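Local coordinates for protein methyl-coenzyme M reductase subunit beta (Methanosarcina barkeri, PDB 1E6Y) that forms part of methyl-coenzyme M reductase I, which uses coenzyme B to reduce methyl-coenzyme M to methane, the final step of methanogenesis, at residues E[43-48]-E[168-173]; E[51-56]-E[150-155]. All blocks are in the same frame, centred on the assembly; numbering follows the deposited sequence.

Overall arrangement
Contacts 1 and 2 lie on the same side of the chain's centre, with about 12 Å between their centres, and both fall within the N-terminal family region of the beta subunit. Helix 46-55 serves both: its first turn, running on from strand 41-45, belongs to contact 1, and its last turns pack on helix 149-157 in contact 2. That helix is followed in the chain by strand 171-172, outermost within this chain in the four-stranded antiparallel sheet, so contact 2 is nested inside the loop that contact 1 closes. The two meet where CG of Q170 lies 3.2 Å from O of A155. Together they tie a strand-helix unit to a helix-strand unit, away from the coenzyme sites.

Contact 1: residues E[43-48]-E[168-173]; sequences AVNLAG and GGQVQG
A43 and Q172 form an antiparallel hydrogen-bonded pair: N of A43 donates to O of Q172 at 2.7 Å, and N of Q172 returns a bond to O of A43 at 2.9 Å. One residue on, V44 and V171 are a non-hydrogen-bonded pair, their branched side chains side by side with CG2 of V44 4.0 Å from CG2 of V171, facing helix 125-141. The small A43, on the other face, fits against helix 405-416. A third backbone bond runs from N of N45 to O of Q170, 2.9 Å away.

N45 sits at the N-cap of helix 46-55, which suits asparagine. With CG anti to the backbone N (chi1 -170°), its OD1 accepts from N of G48 at 2.9 Å, the donor standing above the carbonyl plane. ND2 donates to a water over a long 3.3 Å, which in turn donates to OE1 of Q170 at 2.8 Å. The Q170 chain, bent at chi2 (-65°), lays its amide against G48, where a side chain would clash with OE1. The two amide planes stand 78° apart, and OE1 of Q170 comes within 3.3 Å of CB of N45. An alanine in place of Q170 would probably leave the water without this acceptor and uncover the G48 backbone. The chemistry thus implies a join held mainly by backbone bonds, with two side-chain amides and a water completing it.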
ATOM      1  N   ALA E  43      -4.324 -25.097  -8.835  1.00 11.21           N
ATOM      2  CA  ALA E  43      -3.554 -26.278  -8.473  1.00 12.00           C
ATOM      3  C   ALA E  43      -3.399 -26.322  -6.961  1.00 12.56           C
ATOM      4  O   ALA E  43      -3.254 -25.286  -6.311  1.00 12.95           O
ATOM      5  CB  ALA E  43      -2.183 -26.230  -9.135  1.00 12.87           C
ATOM      6  N   VAL E  44      -3.467 -27.524  -6.400  1.00 12.52           N
ATOM      7  CA  VAL E  44      -3.226 -27.715  -4.974  1.00 13.47           C
ATOM      8  C   VAL E  44      -2.103 -28.724  -4.786  1.00 13.86           C
ATOM      9  O   VAL E  44      -2.100 -29.785  -5.409  1.00 14.63           O
ATOM     10  CB  VAL E  44      -4.497 -28.221  -4.245  1.00 13.23           C
ATOM     11  CG1 VAL E  44      -4.190 -28.504  -2.779  1.00 13.59           C
ATOM     12  CG2 VAL E  44      -5.601 -27.187  -4.355  1.00 14.24           C
ATOM     13  N   ASN E  45      -1.117 -28.355  -3.978  1.00 13.76           N
ATOM     14  CA  ASN E  45       0.027 -29.215  -3.720  1.00 13.72           C
ATOM     15  C   ASN E  45      -0.246 -30.094  -2.498  1.00 13.92           C
ATOM     16  O   ASN E  45      -0.040 -29.674  -1.358  1.00 14.36           O
ATOM     17  CB  ASN E  45       1.278 -28.357  -3.500  1.00 13.65           C
ATOM     18  CG  ASN E  45       2.553 -29.177  -3.471  1.00 14.57           C
ATOM     19  OD1 ASN E  45       2.519 -30.404  -3.374  1.00 14.59           O
ATOM     20  ND2 ASN E  45       3.692 -28.498  -3.540  1.00 15.58           N
ATOM     21  N   LEU E  46      -0.722 -31.310  -2.747  1.00 13.63           N
ATOM     22  CA  LEU E  46      -1.068 -32.248  -1.683  1.00 14.15           C
ATOM     23  C   LEU E  46       0.159 -32.695  -0.901  1.00 13.95           C
ATOM     24  O   LEU E  46       0.103 -32.846   0.321  1.00 13.88           O
ATOM     25  CB  LEU E  46      -1.773 -33.472  -2.269  1.00 14.50           C
ATOM     26  CG  LEU E  46      -3.120 -33.241  -2.953  1.00 14.30           C
ATOM     27  CD1 LEU E  46      -3.707 -34.583  -3.361  1.00 15.15           C
ATOM     28  CD2 LEU E  46      -4.064 -32.505  -2.015  1.00 14.43           C
ATOM     29  N   ALA E  47       1.258 -32.929  -1.612  1.00 13.58           N
ATOM     30  CA  ALA E  47       2.528 -33.252  -0.970  1.00 13.91           C
ATOM     31  C   ALA E  47       2.959 -32.109  -0.050  1.00 13.60           C
ATOM     32  O   ALA E  47       3.393 -32.342   1.079  1.00 13.83           O
ATOM     33  CB  ALA E  47       3.600 -33.521  -2.024  1.00 13.67           C
ATOM     34  N   GLY E  48       2.754 -30.877  -0.511  1.00 13.31           N
ATOM     35  CA  GLY E  48       3.084 -29.708   0.286  1.00 12.84           C
ATOM     36  C   GLY E  48       2.259 -29.596   1.553  1.00 12.41           C
ATOM     37  O   GLY E  48       2.789 -29.275   2.615  1.00 12.12           O
ATOM     38  N   GLY E 168       2.609 -18.894   1.826  1.00 10.49           N
ATOM     39  CA  GLY E 168       3.002 -20.117   2.501  1.00 10.46           C
ATOM     40  C   GLY E 168       1.882 -21.138   2.552  1.00 11.07           C
ATOM     41  O   GLY E 168       1.853 -21.994   3.442  1.00 10.79           O
ATOM     42  N   GLY E 169       0.917 -20.990   1.648  1.00 10.16           N
ATOM     43  CA  GLY E 169      -0.120 -21.991   1.482  1.00 10.45           C
ATOM     44  C   GLY E 169       0.235 -22.963   0.370  1.00 10.43           C
ATOM     45  O   GLY E 169       1.374 -22.987  -0.100  1.00 11.08           O
ATOM     46  N   GLN E 170      -0.739 -23.754  -0.069  1.00 10.85           N
ATOM     47  CA  GLN E 170      -0.473 -24.798  -1.055  1.00 11.26           C
ATOM     48  C   GLN E 170      -1.443 -24.748  -2.232  1.00 12.16           C
ATOM     49  O   GLN E 170      -1.677 -25.758  -2.897  1.00 12.14           O
ATOM     50  CB  GLN E 170      -0.529 -26.178  -0.392  1.00 11.64           C
ATOM     51  CG  GLN E 170       0.459 -26.369   0.753  1.00 11.59           C
ATOM     52  CD  GLN E 170       1.906 -26.314   0.301  1.00 12.24           C
ATOM     53  OE1 GLN E 170       2.223 -26.612  -0.850  1.00 13.22           O
ATOM     54  NE2 GLN E 170       2.799 -25.956   1.220  1.00 11.31           N
ATOM     55  N   VAL E 171      -2.006 -23.568  -2.482  1.00 11.98           N
ATOM     56  CA  VAL E 171      -2.929 -23.373  -3.596  1.00 12.99           C
ATOM     57  C   VAL E 171      -2.400 -22.266  -4.502  1.00 13.87           C
ATOM     58  O   VAL E 171      -2.035 -21.190  -4.024  1.00 13.42           O
ATOM     59  CB  VAL E 171      -4.347 -22.978  -3.097  1.00 13.25           C
ATOM     60  CG1 VAL E 171      -5.312 -22.890  -4.269  1.00 13.58           C
ATOM     61  CG2 VAL E 171      -4.847 -23.985  -2.073  1.00 13.03           C
ATOM     62  N   GLN E 172      -2.274 -22.567  -5.792  1.00 14.29           N
ATOM     63  CA  GLN E 172      -1.841 -21.578  -6.779  1.00 15.46           C
ATOM     64  C   GLN E 172      -2.710 -21.686  -8.020  1.00 14.51           C
ATOM     65  O   GLN E 172      -3.093 -22.784  -8.421  1.00 14.60           O
ATOM     66  CB  GLN E 172      -0.398 -21.820  -7.225  1.00 17.95           C
ATOM     67  CG  GLN E 172       0.657 -21.874  -6.144  1.00 21.78           C
ATOM     68  CD  GLN E 172       2.025 -22.208  -6.722  1.00 23.90           C
ATOM     69  OE1 GLN E 172       2.268 -22.017  -7.917  1.00 25.02           O
ATOM     70  NE2 GLN E 172       2.908 -22.756  -5.888  1.00 25.00           N
ATOM     71  N   GLY E 173      -2.854 -20.569  -8.722  1.00 13.77           N
ATOM     72  CA  GLY E 173      -3.431 -20.601 -10.052  1.00 12.55           C
ATOM     73  C   GLY E 173      -2.494 -19.950 -11.051  1.00 11.61           C
ATOM     74  O   GLY E 173      -1.367 -19.586 -10.711  1.00 11.59           O
TER
HETATM   75  O   HOH W   1       3.733 -25.292  -2.769  1.00 34.19           O

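Contact 2: residues E[51-56]-E[150-155]; sequences GALASG and PIVKSA
L53 reaches from helix 46-55 onto helix 149-157, its CD2 methyl lying 3.7 Å from CB of A155 and 3.9 Å from CA of V152. The chi1 of L53 (-76°) sets CG anti to the carbonyl carbon, and CD1 runs on anti to CA (chi2 169°), which leaves CD2 as the branch turned onto the other helix. CD2 therefore settles over the backbone between I151, V152 and A155. The bond to CB of V152 points away from helix 46-55, yet CG2 of V152 still borders CD2 of L53 at 4.2 Å, while the valine also packs on helix 125-141.

A52 and A155 point at each other, CB to CB 4.3 Å. A single methyl on each side suits this spot, where the two helical segments lie 9.2 Å apart at their axes. Beyond them the first helix ends: OG of S55 folds back to O of G51 at 2.9 Å, and G56 leaves helical geometry with a positive phi that glycine adopts easily. On the second helix, I151 also meets another protein chain. With an interaxial angle of 143°, this is a roughly antiparallel helix pair, joined by apolar side chains within the helical N-terminal region of the beta subunit.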
ATOM      1  N   GLY E  51       3.490 -32.305   4.052  1.00 12.36           N
ATOM      2  CA  GLY E  51       4.723 -31.869   4.684  1.00 12.59           C
ATOM      3  C   GLY E  51       4.508 -30.744   5.681  1.00 12.50           C
ATOM      4  O   GLY E  51       5.054 -30.774   6.788  1.00 12.70           O
ATOM      5  N   ALA E  52       3.679 -29.772   5.306  1.00 12.43           N
ATOM      6  CA  ALA E  52       3.356 -28.644   6.176  1.00 12.31           C
ATOM      7  C   ALA E  52       2.660 -29.100   7.457  1.00 12.56           C
ATOM      8  O   ALA E  52       2.973 -28.613   8.547  1.00 12.43           O
ATOM      9  CB  ALA E  52       2.477 -27.648   5.431  1.00 12.46           C
ATOM     10  N   LEU E  53       1.728 -30.042   7.325  1.00 12.77           N
ATOM     11  CA  LEU E  53       1.012 -30.586   8.476  1.00 13.08           C
ATOM     12  C   LEU E  53       1.965 -31.257   9.454  1.00 13.36           C
ATOM     13  O   LEU E  53       1.872 -31.047  10.663  1.00 13.93           O
ATOM     14  CB  LEU E  53      -0.039 -31.599   8.024  1.00 13.07           C
ATOM     15  CG  LEU E  53      -1.314 -31.034   7.400  1.00 12.96           C
ATOM     16  CD1 LEU E  53      -2.114 -32.160   6.771  1.00 12.75           C
ATOM     17  CD2 LEU E  53      -2.130 -30.319   8.463  1.00 13.30           C
ATOM     18  N   ALA E  54       2.910 -32.025   8.919  1.00 13.89           N
ATOM     19  CA  ALA E  54       3.829 -32.803   9.742  1.00 14.38           C
ATOM     20  C   ALA E  54       4.856 -31.928  10.455  1.00 14.49           C
ATOM     21  O   ALA E  54       5.158 -32.151  11.627  1.00 15.09           O
ATOM     22  CB  ALA E  54       4.537 -33.847   8.887  1.00 13.85           C
ATOM     23  N   SER E  55       5.363 -30.915   9.756  1.00 14.85           N
ATOM     24  CA  SER E  55       6.482 -30.121  10.259  1.00 14.53           C
ATOM     25  C   SER E  55       6.053 -28.815  10.922  1.00 14.25           C
ATOM     26  O   SER E  55       6.829 -28.205  11.657  1.00 14.06           O
ATOM     27  CB  SER E  55       7.459 -29.812   9.124  1.00 15.13           C
ATOM     28  OG  SER E  55       6.862 -28.973   8.157  1.00 15.06           O
ATOM     29  N   GLY E  56       4.837 -28.367  10.623  1.00 13.73           N
ATOM     30  CA  GLY E  56       4.386 -27.073  11.100  1.00 13.45           C
ATOM     31  C   GLY E  56       4.913 -25.927  10.255  1.00 13.33           C
ATOM     32  O   GLY E  56       4.692 -24.761  10.585  1.00 12.64           O
ATOM     33  N   PRO E 150      -7.022 -24.957  13.206  1.00 12.29           N
ATOM     34  CA  PRO E 150      -6.212 -23.858  12.662  1.00 12.12           C
ATOM     35  C   PRO E 150      -4.976 -24.336  11.908  1.00 12.41           C
ATOM     36  O   PRO E 150      -4.551 -23.706  10.936  1.00 12.44           O
ATOM     37  CB  PRO E 150      -5.831 -23.050  13.902  1.00 12.20           C
ATOM     38  CG  PRO E 150      -6.934 -23.316  14.857  1.00 12.52           C
ATOM     39  CD  PRO E 150      -7.259 -24.768  14.650  1.00 11.71           C
ATOM     40  N   ILE E 151      -4.401 -25.445  12.368  1.00 11.93           N
ATOM     41  CA  ILE E 151      -3.207 -26.025  11.758  1.00 11.73           C
ATOM     42  C   ILE E 151      -3.529 -26.636  10.391  1.00 11.16           C
ATOM     43  O   ILE E 151      -2.790 -26.433   9.425  1.00 11.10           O
ATOM     44  CB  ILE E 151      -2.578 -27.110  12.679  1.00 12.65           C
ATOM     45  CG1 ILE E 151      -2.183 -26.497  14.028  1.00 12.98           C
ATOM     46  CG2 ILE E 151      -1.363 -27.740  12.009  1.00 12.52           C
ATOM     47  CD1 ILE E 151      -1.136 -25.399  13.935  1.00 13.99           C
ATOM     48  N   VAL E 152      -4.648 -27.351  10.302  1.00 10.49           N
ATOM     49  CA  VAL E 152      -5.092 -27.911   9.027  1.00 11.16           C
ATOM     50  C   VAL E 152      -5.414 -26.790   8.038  1.00 11.22           C
ATOM     51  O   VAL E 152      -4.976 -26.820   6.886  1.00 11.59           O
ATOM     52  CB  VAL E 152      -6.341 -28.807   9.208  1.00 11.48           C
ATOM     53  CG1 VAL E 152      -6.895 -29.224   7.850  1.00 12.02           C
ATOM     54  CG2 VAL E 152      -5.982 -30.038  10.023  1.00 12.66           C
ATOM     55  N   LYS E 153      -6.096 -25.759   8.528  1.00 11.42           N
ATOM     56  CA  LYS E 153      -6.511 -24.639   7.692  1.00 11.08           C
ATOM     57  C   LYS E 153      -5.311 -23.926   7.076  1.00 11.07           C
ATOM     58  O   LYS E 153      -5.278 -23.697   5.869  1.00 10.95           O
ATOM     59  CB  LYS E 153      -7.339 -23.651   8.516  1.00 11.34           C
ATOM     60  CG  LYS E 153      -8.123 -22.653   7.684  1.00 12.20           C
ATOM     61  CD  LYS E 153      -7.355 -21.362   7.504  1.00 11.86           C
ATOM     62  CE  LYS E 153      -8.155 -20.357   6.705  1.00 11.47           C
ATOM     63  NZ  LYS E 153      -7.441 -19.059   6.614  1.00 12.08           N
ATOM     64  N   SER E 154      -4.310 -23.628   7.900  1.00 11.56           N
ATOM     65  CA  SER E 154      -3.139 -22.891   7.438  1.00 11.68           C
ATOM     66  C   SER E 154      -2.158 -23.728   6.627  1.00 11.47           C
ATOM     67  O   SER E 154      -1.351 -23.179   5.878  1.00 11.76           O
ATOM     68  CB  SER E 154      -2.410 -22.252   8.617  1.00 12.68           C
ATOM     69  OG  SER E 154      -3.017 -21.018   8.948  1.00 15.84           O
ATOM     70  N   ALA E 155      -2.224 -25.050   6.774  1.00  9.98           N
ATOM     71  CA  ALA E 155      -1.460 -25.939   5.901  1.00 10.44           C
ATOM     72  C   ALA E 155      -1.894 -25.714   4.455  1.00 10.00           C
ATOM     73  O   ALA E 155      -1.075 -25.767   3.538  1.00 10.33           O
ATOM     74  CB  ALA E 155      -1.678 -27.394   6.297  1.00 10.21           C
TER